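Side-chain contacts in YARHG domain-containing protein (Legionella pneumophila subsp. pneumophila, PDB 4G2A), which is of unknown function but, as a two-domain protein pairing DUF4424 and YARHG families, has been proposed to bind nutrients: residues G204-G209 with K215-L220; T129-P132 with T136-I139. All coordinates share one frame; numbering follows the deposited sequence.

Contact 1. Residues G204-G209 with K215-L220; sequences GMSISG and KYIWDL. With SO4 (sulfate ion), chain F; SO4 (sulfate ion), chain O.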
# COMPACT_ATOMS: atom_id res chain seq x y z
N GLY A 204 -7.67 -4.41 15.02
CA GLY A 204 -8.99 -3.82 14.81
C GLY A 204 -9.45 -3.57 13.40
O GLY A 204 -10.39 -2.80 13.20
N MSE A 205 -8.83 -4.19 12.41
CA MSE A 205 -9.24 -4.00 11.03
C MSE A 205 -10.53 -4.78 10.69
O MSE A 205 -10.71 -5.93 11.11
CB MSE A 205 -8.13 -4.42 10.06
CG MSE A 205 -8.39 -4.01 8.63
SE MSE A 205 -7.24 -4.97 7.39
CE MSE A 205 -8.21 -6.67 7.39
N SER A 206 -11.41 -4.12 9.95
CA SER A 206 -12.63 -4.71 9.40
C SER A 206 -12.56 -4.59 7.87
O SER A 206 -11.88 -3.72 7.34
CB SER A 206 -13.88 -4.07 9.99
OG SER A 206 -13.79 -2.65 10.03
N ILE A 207 -13.21 -5.52 7.17
CA ILE A 207 -13.25 -5.55 5.71
C ILE A 207 -14.68 -5.17 5.31
O ILE A 207 -15.64 -5.75 5.81
CB ILE A 207 -12.81 -6.95 5.16
CG1 ILE A 207 -11.32 -7.21 5.42
CG2 ILE A 207 -13.14 -7.11 3.68
CD1 ILE A 207 -10.92 -8.69 5.57
N SER A 208 -14.80 -4.20 4.42
CA SER A 208 -16.09 -3.72 3.92
C SER A 208 -16.08 -3.73 2.39
O SER A 208 -15.01 -3.58 1.79
CB SER A 208 -16.34 -2.31 4.45
OG SER A 208 -17.61 -1.80 4.06
N GLY A 209 -17.25 -3.89 1.77
CA GLY A 209 -17.37 -3.87 0.32
C GLY A 209 -17.02 -5.16 -0.40
O GLY A 209 -16.55 -6.13 0.21
N LYS A 215 -12.75 -2.57 0.84
CA LYS A 215 -12.03 -1.59 1.67
C LYS A 215 -11.59 -2.20 2.98
O LYS A 215 -12.26 -3.10 3.48
CB LYS A 215 -12.92 -0.37 1.97
CG LYS A 215 -13.29 0.48 0.77
CD LYS A 215 -14.46 1.43 1.08
CE LYS A 215 -15.81 0.85 0.77
NZ LYS A 215 -16.05 0.71 -0.69
N TYR A 216 -10.48 -1.68 3.54
CA TYR A 216 -9.89 -2.12 4.81
C TYR A 216 -9.95 -0.95 5.77
O TYR A 216 -9.33 0.09 5.50
CB TYR A 216 -8.46 -2.63 4.58
CG TYR A 216 -8.41 -3.72 3.52
CD1 TYR A 216 -8.73 -5.04 3.84
CD2 TYR A 216 -8.15 -3.41 2.19
CE1 TYR A 216 -8.75 -6.03 2.85
CE2 TYR A 216 -8.17 -4.39 1.20
CZ TYR A 216 -8.46 -5.70 1.54
OH TYR A 216 -8.43 -6.68 0.58
N ILE A 217 -10.76 -1.08 6.84
CA ILE A 217 -11.04 0.01 7.77
C ILE A 217 -10.64 -0.31 9.22
O ILE A 217 -10.89 -1.40 9.73
CB ILE A 217 -12.56 0.39 7.69
CG1 ILE A 217 -12.93 0.91 6.30
CG2 ILE A 217 -12.99 1.42 8.73
CD1 ILE A 217 -13.87 0.05 5.61
N TRP A 218 -10.06 0.69 9.87
CA TRP A 218 -9.72 0.77 11.29
C TRP A 218 -10.43 1.99 11.87
O TRP A 218 -10.49 3.03 11.20
CB TRP A 218 -8.20 0.91 11.51
CG TRP A 218 -7.34 -0.25 11.12
CD1 TRP A 218 -6.69 -1.09 11.97
CD2 TRP A 218 -6.85 -0.55 9.80
NE1 TRP A 218 -5.90 -1.97 11.26
CE2 TRP A 218 -5.96 -1.64 9.93
CE3 TRP A 218 -7.10 -0.02 8.52
CZ2 TRP A 218 -5.29 -2.19 8.83
CZ3 TRP A 218 -6.45 -0.58 7.43
CH2 TRP A 218 -5.56 -1.66 7.59
N ASP A 219 -11.00 1.87 13.08
CA ASP A 219 -11.67 2.96 13.80
C ASP A 219 -11.37 2.77 15.28
O ASP A 219 -12.06 2.02 15.98
CB ASP A 219 -13.17 2.97 13.49
CG ASP A 219 -13.92 4.20 14.00
OD1 ASP A 219 -13.34 4.97 14.81
OD2 ASP A 219 -15.09 4.39 13.59
N LEU A 220 -10.27 3.40 15.74
CA LEU A 220 -9.71 3.23 17.08
C LEU A 220 -9.80 4.51 17.92
O LEU A 220 -9.50 5.59 17.44
CB LEU A 220 -8.23 2.77 16.93
CG LEU A 220 -7.95 1.80 15.73
CD1 LEU A 220 -6.55 1.98 15.17
CD2 LEU A 220 -8.27 0.36 16.08
S SO4 F . -20.07 -4.80 4.70
O1 SO4 F . -19.96 -4.27 3.34
O2 SO4 F . -19.43 -6.11 4.76
O3 SO4 F . -19.41 -3.91 5.67
O4 SO4 F . -21.49 -4.93 5.06
S SO4 O . -6.58 -8.10 15.10
O1 SO4 O . -7.76 -7.27 14.83
O2 SO4 O . -6.82 -9.45 14.62
O3 SO4 O . -5.42 -7.56 14.42
O4 SO4 O . -6.33 -8.14 16.55
O HOH W 1 -11.79 -0.73 13.81

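Contact 2. Residues T129-P132 with T136-I139; sequences TTFP and TVNI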
# COMPACT_ATOMS: atom_id res chain seq x y z
N THR A 129 3.45 26.19 12.99
CA THR A 129 2.07 26.11 13.49
C THR A 129 1.99 26.92 14.80
O THR A 129 2.74 26.64 15.74
CB THR A 129 1.58 24.65 13.67
OG1 THR A 129 2.25 24.07 14.79
CG2 THR A 129 1.80 23.78 12.45
N THR A 130 1.13 27.93 14.82
CA THR A 130 0.91 28.76 16.00
C THR A 130 -0.40 28.33 16.63
O THR A 130 -1.43 28.22 15.96
CB THR A 130 0.98 30.27 15.69
OG1 THR A 130 2.26 30.57 15.12
CG2 THR A 130 0.81 31.13 16.94
N PHE A 131 -0.35 28.04 17.92
CA PHE A 131 -1.51 27.68 18.68
C PHE A 131 -1.83 28.75 19.72
O PHE A 131 -1.06 28.87 20.69
CB PHE A 131 -1.34 26.33 19.41
CG PHE A 131 -1.14 25.07 18.61
CD1 PHE A 131 0.07 24.82 17.96
CD2 PHE A 131 -2.09 24.05 18.64
CE1 PHE A 131 0.27 23.62 17.27
CE2 PHE A 131 -1.88 22.85 17.98
CZ PHE A 131 -0.71 22.65 17.28
N PRO A 132 -2.98 29.46 19.58
CA PRO A 132 -3.45 30.36 20.65
C PRO A 132 -3.66 29.60 21.99
O PRO A 132 -3.66 28.36 21.98
CB PRO A 132 -4.80 30.87 20.10
CG PRO A 132 -4.75 30.65 18.64
CD PRO A 132 -3.97 29.39 18.48
N THR A 136 -7.15 24.42 19.36
CA THR A 136 -7.07 23.28 18.46
C THR A 136 -6.59 23.78 17.08
O THR A 136 -7.03 24.84 16.60
CB THR A 136 -8.46 22.58 18.40
OG1 THR A 136 -8.80 22.05 19.68
CG2 THR A 136 -8.51 21.46 17.39
N VAL A 137 -5.70 23.04 16.45
CA VAL A 137 -5.21 23.40 15.11
C VAL A 137 -5.47 22.21 14.21
O VAL A 137 -5.21 21.07 14.60
CB VAL A 137 -3.72 23.88 15.11
CG1 VAL A 137 -3.12 23.89 13.71
CG2 VAL A 137 -3.61 25.26 15.75
N ASN A 138 -6.05 22.48 13.04
CA ASN A 138 -6.31 21.46 12.03
C ASN A 138 -5.12 21.37 11.06
O ASN A 138 -4.67 22.40 10.55
CB ASN A 138 -7.59 21.77 11.27
CG ASN A 138 -8.11 20.55 10.55
OD1 ASN A 138 -8.74 19.69 11.14
ND2 ASN A 138 -7.82 20.44 9.26
N ILE A 139 -4.60 20.15 10.85
CA ILE A 139 -3.52 19.88 9.91
C ILE A 139 -4.07 18.94 8.87
O ILE A 139 -4.71 17.96 9.22
CB ILE A 139 -2.18 19.36 10.57
CG1 ILE A 139 -1.58 20.38 11.61
CG2 ILE A 139 -1.12 18.97 9.50
CD1 ILE A 139 -1.20 21.80 11.10

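Contact 1. Residues G204-G209 with K215-L220
Selenomethionine Met205 lies across one face of the Trp218 indole: its CG stands 3.6 Å from the centroid of the six-membered ring and 14° off the normal, a CH-pi contact. Extended chi1 (-169°) and chi2 carry SE over the indole to Tyr216 CD1 at 3.9 Å, oblique to both rings and in Met-aromatic contact with each; the bend at chi3 turns the CE methyl, which also lies near Tyr216 CD1. Ile207, two residues further on, brings CG1 to the same carbon.

Behind these side chains, Ser206-Ile217 and Ser208-Lys215 form antiparallel hydrogen-bonded pairs, with Ile207-Tyr216 as the non-hydrogen-bonded pair between them. Ile217 O is gripped twice, by Ser206 N at 2.8 Å (N-H...O 169°) and by Ser206 OG at 3.2 Å, the hydroxyl approaching from above the carbonyl plane. Beyond the Ser206-Ile217 pair a water accepts from Asp219 N and donates to Gly204 O; at the Ser208-Lys215 end a sulfate accepts from Ser208 OG and Gly209 N.

Pro202 O holds Trp218 NE1, and Thr185 and Arg214 bond the Tyr216 hydroxyl. This beta hairpin continues into strand 174-180 through backbone bonds from 215-220, while Leu231 and Leu187, on strands 229-235 and 185-187, pack against Met205 and Tyr216.

Contact 2. Residues T129-P132 with T136-I139
Val137 meets the phenyl ring of Phe131 with one branch over its face. From the backbone of strand 136-139 its CB points toward the opposing strand and already reaches the ring, 3.6 Å from Phe131 CE2. At the tip, the CG2 methyl sits 3.5 Å from Phe131 CD2; its distance of 3.8 Å to the ring centroid, 23° off the normal, defines a CH-pi contact displaced toward the rim. The same methyl also comes within 3.7 Å of Thr130 O, a contact with the backbone beside the ring. The valine torsion (chi1 165°) turns CG2 to the side of the backbone N, where it meets both groups.

Farther from the turn, Thr129 CG2 and Ile139 CD1 touch at 3.8 Å, their side chains crossing at about a right angle. No hydrogen bond links the two segments: their axes approach no closer than 7.6 Å, and their directions differ by 156°.

Each strand takes its backbone partners from other strands, Thr129 and Phe131 from 60-68 (Ile62 and Val60), Val137 and Ile139 from 43-54 (Phe52 and Phe50). Met64 touches Thr129, Phe131 and Ile139, and Val99 covers Val137 and Ile139. Consecutive strands joined by a short loop, unbonded to each other, paired with different neighbours and facing each other through side chains, have the geometry of a beta-arch rather than a beta hairpin.

Overall arrangement
Contact 2 closes along the chain before contact 1 opens, and the two do not touch: their centres lie 29 Å apart and their nearest atoms about 15 Å. Contact 2 is buried, although its centre is 30 Å from that of the chain, against 15 Å for the surface hairpin of contact 1. Strand connections nevertheless join them: 136-150 pairs with 43-54, which pairs with 21-33, followed by 174-180 and then 215-220. They also differ in kind, backbone pairing plus aromatic packing in 204-209/215-220 and mainly side-chain packing, with no backbone pairing, in 129-132/136-139. The sulfates at contact 1 probably come from the crystallisation liquor and establish no substrate site.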